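Local coordinates for DPSA (Streptomyces coelicolor, PDB 4CY9), which probably binds and oxidises iron as a twelve-subunit, ferritin-like protein of the Dps family, with a likely DNA-binding role, at residues D58-Q63 with R146-F151; A72-A77 with D134-D139; L3-T8 with R19-L24. One frame throughout, in Å; residues are numbered along the deposited sequence. Where two conformers were deposited one is given.

Contact 1. Residues D58-Q63 with R146-F151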
loop_
_atom_site.group_PDB
_atom_site.type_symbol
_atom_site.label_atom_id
_atom_site.label_comp_id
_atom_site.label_asym_id
_atom_site.label_seq_id
_atom_site.Cartn_x
_atom_site.Cartn_y
_atom_site.Cartn_z
ATOM N N ASP A 58 -6.257 -21.284 5.584
ATOM C CA ASP A 58 -6.798 -19.917 5.892
ATOM C C ASP A 58 -7.283 -19.127 4.610
ATOM O O ASP A 58 -8.366 -18.501 4.729
ATOM C CB ASP A 58 -5.844 -19.194 6.935
ATOM C CG ASP A 58 -6.561 -19.025 8.390
ATOM O OD1 ASP A 58 -7.910 -19.424 8.787
ATOM O OD2 ASP A 58 -5.806 -18.395 9.142
ATOM N N PRO A 59 -6.600 -19.143 3.485
ATOM C CA PRO A 59 -7.195 -18.405 2.407
ATOM C C PRO A 59 -8.489 -19.077 1.853
ATOM O O PRO A 59 -9.318 -18.368 1.276
ATOM C CB PRO A 59 -6.173 -18.410 1.308
ATOM C CG PRO A 59 -5.193 -19.528 1.619
ATOM C CD PRO A 59 -5.153 -19.506 3.131
ATOM N N GLN A 60 -8.628 -20.397 2.000
ATOM C CA GLN A 60 -9.853 -21.037 1.563
ATOM C C GLN A 60 -11.024 -20.660 2.513
ATOM O O GLN A 60 -12.140 -20.467 2.034
ATOM C CB GLN A 60 -9.626 -22.541 1.575
ATOM C CG GLN A 60 -10.896 -23.274 1.212
ATOM C CD GLN A 60 -11.364 -23.108 -0.287
ATOM O OE1 GLN A 60 -10.832 -22.238 -1.126
ATOM N NE2 GLN A 60 -12.316 -23.889 -0.651
ATOM N N VAL A 61 -10.746 -20.473 3.814
ATOM C CA VAL A 61 -11.793 -19.996 4.754
ATOM C C VAL A 61 -12.320 -18.669 4.232
ATOM O O VAL A 61 -13.524 -18.399 4.127
ATOM C CB VAL A 61 -11.223 -19.775 6.188
ATOM C CG1 VAL A 61 -12.275 -19.043 7.065
ATOM C CG2 VAL A 61 -10.967 -21.171 6.803
ATOM N N ASP A 62 -11.368 -17.792 3.872
ATOM C CA ASP A 62 -11.775 -16.458 3.425
ATOM C C ASP A 62 -12.553 -16.517 2.109
ATOM O O ASP A 62 -13.556 -15.821 1.970
ATOM C CB ASP A 62 -10.522 -15.544 3.127
ATOM C CG ASP A 62 -9.685 -15.247 4.416
ATOM O OD1 ASP A 62 -10.219 -15.371 5.524
ATOM O OD2 ASP A 62 -8.461 -14.929 4.202
ATOM N N GLN A 63 -12.101 -17.369 1.194
ATOM C CA GLN A 63 -12.751 -17.506 -0.121
ATOM C C GLN A 63 -14.175 -18.085 0.048
ATOM O O GLN A 63 -15.172 -17.635 -0.638
ATOM C CB GLN A 63 -11.920 -18.436 -1.065
ATOM C CG GLN A 63 -12.614 -18.442 -2.423
ATOM C CD GLN A 63 -11.820 -18.328 -3.797
ATOM O OE1 GLN A 63 -10.582 -18.439 -3.952
ATOM N NE2 GLN A 63 -12.618 -18.124 -4.818
ATOM N N ARG A 146 -15.772 -24.116 -9.528
ATOM C CA ARG A 146 -14.357 -24.399 -9.967
ATOM C C ARG A 146 -13.382 -24.078 -8.846
ATOM O O ARG A 146 -12.467 -24.868 -8.561
ATOM C CB ARG A 146 -14.004 -23.543 -11.201
ATOM C CG ARG A 146 -12.553 -23.952 -11.695
ATOM C CD ARG A 146 -12.243 -23.346 -13.137
ATOM N NE ARG A 146 -12.142 -21.861 -13.018
ATOM C CZ ARG A 146 -13.089 -21.012 -13.435
ATOM N NH1 ARG A 146 -14.248 -21.420 -14.010
ATOM N NH2 ARG A 146 -12.925 -19.657 -13.239
ATOM N N ASP A 147 -13.606 -22.961 -8.154
ATOM C CA ASP A 147 -12.705 -22.640 -7.028
ATOM C C ASP A 147 -12.753 -23.729 -5.934
ATOM O O ASP A 147 -11.684 -24.087 -5.379
ATOM C CB ASP A 147 -13.102 -21.270 -6.400
ATOM C CG ASP A 147 -12.618 -20.071 -7.289
ATOM O OD1 ASP A 147 -11.813 -20.240 -8.212
ATOM O OD2 ASP A 147 -13.071 -18.962 -6.996
ATOM N N LEU A 148 -13.947 -24.246 -5.645
ATOM C CA LEU A 148 -14.046 -25.299 -4.604
ATOM C C LEU A 148 -13.330 -26.545 -5.112
ATOM O O LEU A 148 -12.600 -27.204 -4.298
ATOM C CB LEU A 148 -15.535 -25.685 -4.350
ATOM C CG LEU A 148 -16.270 -24.460 -3.663
ATOM C CD1 LEU A 148 -17.833 -24.621 -3.757
ATOM C CD2 LEU A 148 -15.886 -24.373 -2.142
ATOM N N GLU A 149 -13.511 -26.916 -6.401
ATOM C CA GLU A 149 -12.796 -28.104 -6.903
ATOM C C GLU A 149 -11.286 -27.890 -6.869
ATOM O O GLU A 149 -10.531 -28.866 -6.646
ATOM C CB GLU A 149 -13.199 -28.342 -8.372
ATOM C CG GLU A 149 -14.618 -28.866 -8.435
ATOM C CD GLU A 149 -15.099 -28.975 -9.894
ATOM O OE1 GLU A 149 -14.544 -28.305 -10.819
ATOM O OE2 GLU A 149 -16.182 -29.646 -10.088
ATOM N N GLN A 150 -10.796 -26.650 -7.086
ATOM C CA GLN A 150 -9.354 -26.466 -7.075
ATOM C C GLN A 150 -8.819 -26.573 -5.637
ATOM O O GLN A 150 -7.697 -27.064 -5.402
ATOM C CB GLN A 150 -8.902 -25.088 -7.681
ATOM C CG GLN A 150 -9.260 -25.080 -9.258
ATOM C CD GLN A 150 -8.489 -26.176 -10.023
ATOM O OE1 GLN A 150 -7.178 -26.401 -9.810
ATOM N NE2 GLN A 150 -9.198 -26.911 -10.750
ATOM N N PHE A 151 -9.634 -26.106 -4.683
ATOM C CA PHE A 151 -9.089 -26.274 -3.298
ATOM C C PHE A 151 -9.191 -27.767 -2.908
ATOM O O PHE A 151 -8.254 -28.293 -2.225
ATOM C CB PHE A 151 -9.936 -25.530 -2.244
ATOM C CG PHE A 151 -9.265 -25.664 -0.861
ATOM C CD1 PHE A 151 -8.078 -25.003 -0.545
ATOM C CD2 PHE A 151 -9.794 -26.544 0.048
ATOM C CE1 PHE A 151 -7.496 -25.153 0.595
ATOM C CE2 PHE A 151 -9.254 -26.569 1.367
ATOM C CZ PHE A 151 -8.048 -25.877 1.597
HETATM O O HOH W 1 -9.193 -19.239 -6.323
#

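Contact 2. Residues A72-A77 with D134-D139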
loop_
_atom_site.group_PDB
_atom_site.type_symbol
_atom_site.label_atom_id
_atom_site.label_comp_id
_atom_site.label_asym_id
_atom_site.label_seq_id
_atom_site.Cartn_x
_atom_site.Cartn_y
_atom_site.Cartn_z
ATOM N N ALA A 72 -25.779 -15.559 -0.541
ATOM C CA ALA A 72 -26.831 -14.919 0.288
ATOM C C ALA A 72 -27.417 -13.662 -0.365
ATOM O O ALA A 72 -28.633 -13.475 -0.312
ATOM C CB ALA A 72 -26.216 -14.533 1.692
ATOM N N GLU A 73 -26.546 -12.787 -0.886
ATOM C CA GLU A 73 -27.061 -11.536 -1.453
ATOM C C GLU A 73 -27.814 -11.841 -2.781
ATOM O O GLU A 73 -28.692 -11.083 -3.143
ATOM C CB GLU A 73 -25.908 -10.550 -1.715
ATOM C CG GLU A 73 -25.510 -10.124 -0.245
ATOM C CD GLU A 73 -24.550 -8.877 -0.246
ATOM O OE1 GLU A 73 -23.904 -8.693 -1.311
ATOM O OE2 GLU A 73 -24.313 -8.374 0.839
ATOM N N ARG A 74 -27.468 -12.976 -3.410
ATOM C CA ARG A 74 -28.228 -13.300 -4.662
ATOM C C ARG A 74 -29.617 -13.816 -4.257
ATOM O O ARG A 74 -30.646 -13.463 -4.895
ATOM C CB ARG A 74 -27.474 -14.429 -5.426
ATOM C CG ARG A 74 -28.209 -14.729 -6.772
ATOM C CD ARG A 74 -28.138 -13.413 -7.644
ATOM N NE ARG A 74 -28.753 -13.704 -8.991
ATOM C CZ ARG A 74 -28.972 -12.705 -9.870
ATOM N NH1 ARG A 74 -28.650 -11.438 -9.524
ATOM N NH2 ARG A 74 -29.577 -13.008 -11.036
ATOM N N ILE A 75 -29.685 -14.567 -3.174
ATOM C CA ILE A 75 -31.037 -14.932 -2.615
ATOM C C ILE A 75 -31.851 -13.685 -2.336
ATOM O O ILE A 75 -33.045 -13.581 -2.689
ATOM C CB ILE A 75 -30.867 -15.705 -1.303
ATOM C CG1 ILE A 75 -30.397 -17.189 -1.633
ATOM C CG2 ILE A 75 -32.250 -15.802 -0.590
ATOM C CD1 ILE A 75 -29.864 -17.982 -0.378
ATOM N N ALA A 76 -31.207 -12.686 -1.690
ATOM C CA ALA A 76 -31.974 -11.487 -1.336
ATOM C C ALA A 76 -32.403 -10.708 -2.590
ATOM O O ALA A 76 -33.592 -10.274 -2.695
ATOM C CB ALA A 76 -31.038 -10.581 -0.433
ATOM N N ALA A 77 -31.534 -10.630 -3.628
ATOM C CA ALA A 77 -31.891 -9.924 -4.880
ATOM C C ALA A 77 -33.055 -10.683 -5.576
ATOM O O ALA A 77 -33.906 -10.052 -6.179
ATOM C CB ALA A 77 -30.669 -9.867 -5.789
ATOM N N ASP A 134 -31.978 -19.011 -14.609
ATOM C CA ASP A 134 -31.358 -17.677 -14.725
ATOM C C ASP A 134 -29.843 -17.852 -14.974
ATOM O O ASP A 134 -29.114 -18.244 -14.027
ATOM C CB ASP A 134 -31.521 -17.043 -13.325
ATOM C CG ASP A 134 -30.703 -15.761 -13.230
ATOM O OD1 ASP A 134 -30.499 -15.090 -14.255
ATOM O OD2 ASP A 134 -30.342 -15.415 -12.115
ATOM N N PRO A 135 -29.347 -17.456 -16.117
ATOM C CA PRO A 135 -27.928 -17.599 -16.461
ATOM C C PRO A 135 -27.056 -16.730 -15.514
ATOM O O PRO A 135 -25.881 -17.040 -15.336
ATOM C CB PRO A 135 -27.794 -17.015 -17.892
ATOM C CG PRO A 135 -29.009 -16.118 -18.039
ATOM C CD PRO A 135 -30.122 -16.861 -17.256
ATOM N N ALA A 136 -27.552 -15.633 -14.940
ATOM C CA ALA A 136 -26.661 -14.858 -14.085
ATOM C C ALA A 136 -26.331 -15.608 -12.804
ATOM O O ALA A 136 -25.188 -15.592 -12.330
ATOM C CB ALA A 136 -27.356 -13.497 -13.724
ATOM N N THR A 137 -27.344 -16.342 -12.255
ATOM C CA THR A 137 -27.077 -17.128 -11.039
ATOM C C THR A 137 -26.244 -18.340 -11.408
ATOM O O THR A 137 -25.372 -18.760 -10.654
ATOM C CB THR A 137 -28.416 -17.583 -10.392
ATOM O OG1 THR A 137 -29.181 -16.409 -10.035
ATOM C CG2 THR A 137 -28.114 -18.453 -9.086
ATOM N N GLU A 138 -26.573 -18.967 -12.578
ATOM C CA GLU A 138 -25.749 -20.097 -12.994
ATOM C C GLU A 138 -24.260 -19.697 -13.115
ATOM O O GLU A 138 -23.400 -20.419 -12.634
ATOM C CB GLU A 138 -26.255 -20.525 -14.395
ATOM C CG GLU A 138 -25.510 -21.823 -14.857
ATOM C CD GLU A 138 -25.782 -22.116 -16.343
ATOM O OE1 GLU A 138 -26.141 -21.206 -17.087
ATOM O OE2 GLU A 138 -25.564 -23.242 -16.796
ATOM N N ASP A 139 -24.018 -18.529 -13.672
ATOM C CA ASP A 139 -22.616 -18.108 -13.838
ATOM C C ASP A 139 -21.968 -17.947 -12.451
ATOM O O ASP A 139 -20.750 -18.259 -12.309
ATOM C CB ASP A 139 -22.655 -16.787 -14.627
ATOM C CG ASP A 139 -21.314 -16.192 -14.842
ATOM O OD1 ASP A 139 -20.486 -16.740 -15.504
ATOM O OD2 ASP A 139 -21.018 -15.135 -14.291
#

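Contact 3. Residues L3-T8 with R19-L24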
loop_
_atom_site.group_PDB
_atom_site.type_symbol
_atom_site.label_atom_id
_atom_site.label_comp_id
_atom_site.label_asym_id
_atom_site.label_seq_id
_atom_site.Cartn_x
_atom_site.Cartn_y
_atom_site.Cartn_z
ATOM N N LEU A 3 -41.428 -20.953 -1.441
ATOM C CA LEU A 3 -40.577 -19.739 -1.239
ATOM C C LEU A 3 -40.806 -18.751 -2.387
ATOM O O LEU A 3 -39.961 -17.855 -2.624
ATOM C CB LEU A 3 -39.084 -20.248 -1.326
ATOM C CG LEU A 3 -38.739 -21.158 -0.145
ATOM C CD1 LEU A 3 -37.279 -21.646 -0.259
ATOM C CD2 LEU A 3 -38.979 -20.511 1.194
ATOM N N THR A 4 -41.959 -18.783 -3.071
ATOM C CA THR A 4 -42.182 -17.801 -4.130
ATOM C C THR A 4 -42.173 -16.385 -3.489
ATOM O O THR A 4 -42.899 -16.083 -2.544
ATOM C CB THR A 4 -43.666 -17.978 -4.679
ATOM O OG1 THR A 4 -43.746 -19.317 -5.200
ATOM C CG2 THR A 4 -43.943 -16.972 -5.848
ATOM N N PRO A 5 -41.348 -15.479 -4.078
ATOM C CA PRO A 5 -41.223 -14.169 -3.481
ATOM C C PRO A 5 -42.311 -13.213 -4.026
ATOM O O PRO A 5 -43.001 -13.513 -5.044
ATOM C CB PRO A 5 -39.832 -13.682 -3.990
ATOM C CG PRO A 5 -39.659 -14.376 -5.350
ATOM C CD PRO A 5 -40.300 -15.788 -5.068
ATOM N N LYS A 6 -42.386 -12.023 -3.402
ATOM C CA LYS A 6 -43.274 -10.961 -3.908
ATOM C C LYS A 6 -42.703 -10.130 -5.036
ATOM O O LYS A 6 -43.473 -9.533 -5.813
ATOM C CB LYS A 6 -43.726 -10.040 -2.733
ATOM C CG LYS A 6 -44.478 -10.903 -1.727
ATOM C CD LYS A 6 -44.945 -10.007 -0.595
ATOM C CE LYS A 6 -45.698 -10.934 0.373
ATOM N NZ LYS A 6 -45.614 -10.356 1.740
ATOM N N TYR A 7 -41.372 -10.070 -5.211
ATOM C CA TYR A 7 -40.776 -9.417 -6.330
ATOM C C TYR A 7 -39.558 -10.284 -6.623
ATOM O O TYR A 7 -39.171 -11.022 -5.752
ATOM C CB TYR A 7 -40.274 -7.928 -5.903
ATOM C CG TYR A 7 -39.066 -8.006 -4.958
ATOM C CD1 TYR A 7 -39.252 -8.110 -3.559
ATOM C CD2 TYR A 7 -37.694 -7.960 -5.447
ATOM C CE1 TYR A 7 -38.189 -8.204 -2.702
ATOM C CE2 TYR A 7 -36.601 -8.150 -4.555
ATOM C CZ TYR A 7 -36.862 -8.204 -3.191
ATOM O OH TYR A 7 -35.806 -8.372 -2.305
ATOM N N THR A 8 -38.941 -10.141 -7.785
ATOM C CA THR A 8 -37.646 -10.833 -8.047
ATOM C C THR A 8 -36.891 -9.989 -9.062
ATOM O O THR A 8 -37.388 -8.904 -9.478
ATOM C CB THR A 8 -37.920 -12.314 -8.417
ATOM O OG1 THR A 8 -36.658 -12.984 -8.430
ATOM C CG2 THR A 8 -38.542 -12.413 -9.879
ATOM N N ARG A 19 -38.192 -21.354 -6.698
ATOM C CA ARG A 19 -37.471 -22.619 -6.655
ATOM C C ARG A 19 -35.925 -22.337 -6.708
ATOM O O ARG A 19 -35.231 -23.062 -6.016
ATOM C CB ARG A 19 -37.839 -23.545 -7.815
ATOM C CG ARG A 19 -39.275 -24.048 -7.655
ATOM C CD ARG A 19 -39.644 -24.833 -8.954
ATOM N NE ARG A 19 -39.954 -24.051 -10.153
ATOM C CZ ARG A 19 -39.220 -23.936 -11.303
ATOM N NH1 ARG A 19 -37.978 -24.505 -11.488
ATOM N NH2 ARG A 19 -39.743 -23.181 -12.302
ATOM N N LEU A 20 -35.512 -21.306 -7.384
ATOM C CA LEU A 20 -33.988 -20.960 -7.365
ATOM C C LEU A 20 -33.602 -20.532 -5.927
ATOM O O LEU A 20 -32.505 -20.912 -5.496
ATOM C CB LEU A 20 -33.759 -19.833 -8.430
ATOM C CG LEU A 20 -32.233 -19.544 -8.563
ATOM C CD1 LEU A 20 -31.384 -20.823 -8.855
ATOM C CD2 LEU A 20 -32.121 -18.573 -9.744
ATOM N N ILE A 21 -34.452 -19.745 -5.262
ATOM C CA ILE A 21 -34.167 -19.377 -3.847
ATOM C C ILE A 21 -33.974 -20.653 -3.020
ATOM O O ILE A 21 -33.109 -20.758 -2.166
ATOM C CB ILE A 21 -35.305 -18.474 -3.303
ATOM C CG1 ILE A 21 -35.206 -17.073 -3.949
ATOM C CG2 ILE A 21 -35.241 -18.431 -1.705
ATOM C CD1 ILE A 21 -36.543 -16.302 -3.836
ATOM N N GLY A 22 -34.882 -21.651 -3.183
ATOM C CA GLY A 22 -34.717 -22.919 -2.407
ATOM C C GLY A 22 -33.392 -23.618 -2.713
ATOM O O GLY A 22 -32.774 -24.141 -1.767
ATOM N N VAL A 23 -32.992 -23.656 -3.986
ATOM C CA VAL A 23 -31.694 -24.275 -4.365
ATOM C C VAL A 23 -30.562 -23.488 -3.642
ATOM O O VAL A 23 -29.670 -24.109 -3.036
ATOM C CB VAL A 23 -31.486 -24.189 -5.889
ATOM C CG1 VAL A 23 -30.056 -24.554 -6.360
ATOM C CG2 VAL A 23 -32.530 -25.184 -6.468
ATOM N N LEU A 24 -30.669 -22.164 -3.761
ATOM C CA LEU A 24 -29.498 -21.381 -3.193
ATOM C C LEU A 24 -29.531 -21.403 -1.649
ATOM O O LEU A 24 -28.400 -21.377 -1.040
ATOM C CB LEU A 24 -29.634 -19.924 -3.607
ATOM C CG LEU A 24 -29.428 -19.710 -5.154
ATOM C CD1 LEU A 24 -29.596 -18.203 -5.416
ATOM C CD2 LEU A 24 -27.972 -20.065 -5.581
#

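Contact 1. Residues D58-Q63 with R146-F151
Gln60 stacks on the ring of Phe151 in a buried contact between two helices of the bundle. Segments 58-63 and 146-151, on helices 50-77 and 135-158, run antiparallel at 163°. Their segment axes come no closer than 11.5 Å, a separation bridged by long side chains. With chi1 at 176°, Gln60 extends away from its backbone N, and a bend at chi2 lays the amide against the ring. Gln60 CG sits almost squarely over the ring centre, 3.5 Å from the Phe151 centroid, as a CH-pi contact. The amide plane is tilted only 10° from the ring and extends over the ring's stem, with Gln60 NE2 3.3 Å from Phe151 CB. That nitrogen also touches Leu148 CD2 at 3.9 Å. It hydrogen-bonds to Tyr116 on helix 105-133, which helps to fix the rotation of the amide. One turn on, Gln63 turns its amide to Asp147. The modelled NE2 to OD2 distance there is too short, and Gln63 has two conformers, so the details are doubtful. Leu148 continues the packing onto Leu34 of helix 14-44. Side-chain packing from all four long helices is typical of the interior of the ferritin-like four-helix bundle.

Contact 2. Residues A72-A77 with D134-D139
The last turns of helix 50-77 face the first turn of helix 135-158, and the closest pair of CA atoms, in Arg74 and Thr137, is 7.5 Å apart. Arg74 carries the whole contact from its side. Its chain leaves with CG anti to the backbone N and bends at chi2 (63°), which brings the guanidinium edge-on to the start of the other helix. Two N-H groups are used, and both partners lie close to the guanidinium plane. Arg74 NE gives a nearly straight bond to Thr137 OG1, 2.9 Å long with an angle of 167°. Arg74 NH2 makes a salt bridge to Asp134 OD2 at 2.7 Å, using the syn lone pair of that oxygen. The guanidinium and carboxylate planes are 27° apart. Thr137 OG1 donates a hydrogen bond to Asp134 OD2, 2.6 Å away, on the anti side and tilted out of the carboxylate plane. The hydroxyl is thus both acceptor and donor. The methyl of Ala136 packs against the guanidinium, CB 3.5 Å from Arg74 NH2. Asp134 is the N-cap of helix 135-158, with weak bonds from Ala136 N and Thr137 N. These donors and the helix start probably stabilise its buried negative charge. The charges reach into the third subunit of the assembly: Arg74 NH2 also pairs with Glu149 of that subunit, and Asp134 OD1 with its Arg124. A methionine in place of Arg74 would probably leave the buried Asp134 and the neighbouring subunit's Glu149 each short of a charged mate. This is an N-capped helix start built into a salt-bridge network at a subunit interface.

Contact 3. Residues L3-T8 with R19-L24
Ile21 of helix 14-44, a buried residue, packs against Leu3 and Pro5 of the N-terminal tail. Its CB points toward the tail, and the side chain forks there. The short branch, CG2, meets the end of Leu3: Leu3 CD1 is 4.1 Å from Ile21 CG2. The long branch starts at CG1, which is anti to the carbonyl carbon (chi1 -72°). CG1 itself only carries the chain outward, and the near-extended chi2 of 161° brings CD1 up to two tail residues. There Ile21 CD1 lies 4.0 Å from Pro5 CG and equally far from Pro5 CD, so it rests against the CG-CD side of the ring. Its other neighbour is a backbone atom, with Leu3 O 3.9 Å from Ile21 CD1. Leu3 O makes no hydrogen bond to the helix segment; it is hydrogen-bonded to a bound glycerol, probably from the crystallisation liquor. Leu3 also reaches one residue further along the helix, where Leu3 CD1 lies 3.6 Å from Gly22 CA. The tail has polar ties besides: Pro5 O accepts from Arg14, and Thr8 O accepts from Arg156 of the third subunit. No hydrogen bond joins the two segments. The contact is therefore apolar and undirected: it probably helps to keep these carbons from water, while the hydrogen bonds of the tail are likely to do more to set its path.

How the contacts relate
Contact 3 comes first along the chain and closes before the other two open. Contact 2 falls within the span of chain enclosed by contact 1. Contacts 1 and 2 join the same pair of helices, 50-77 and 135-158, with centres 20 Å apart, one well inside the bundle and one at its end. Contact 3 brings in helix 14-44 and the tail; its centre is 10 Å from that of contact 2 and 27 Å from that of contact 1. Contacts 2 and 3 touch: Ile75 packs on Leu24, and Tyr7 OH probably hydrogen-bonds to Ala76 O. Both also meet the third subunit, so at this end of the bundle the N-terminal tail, the helix ends and a neighbouring subunit pack together.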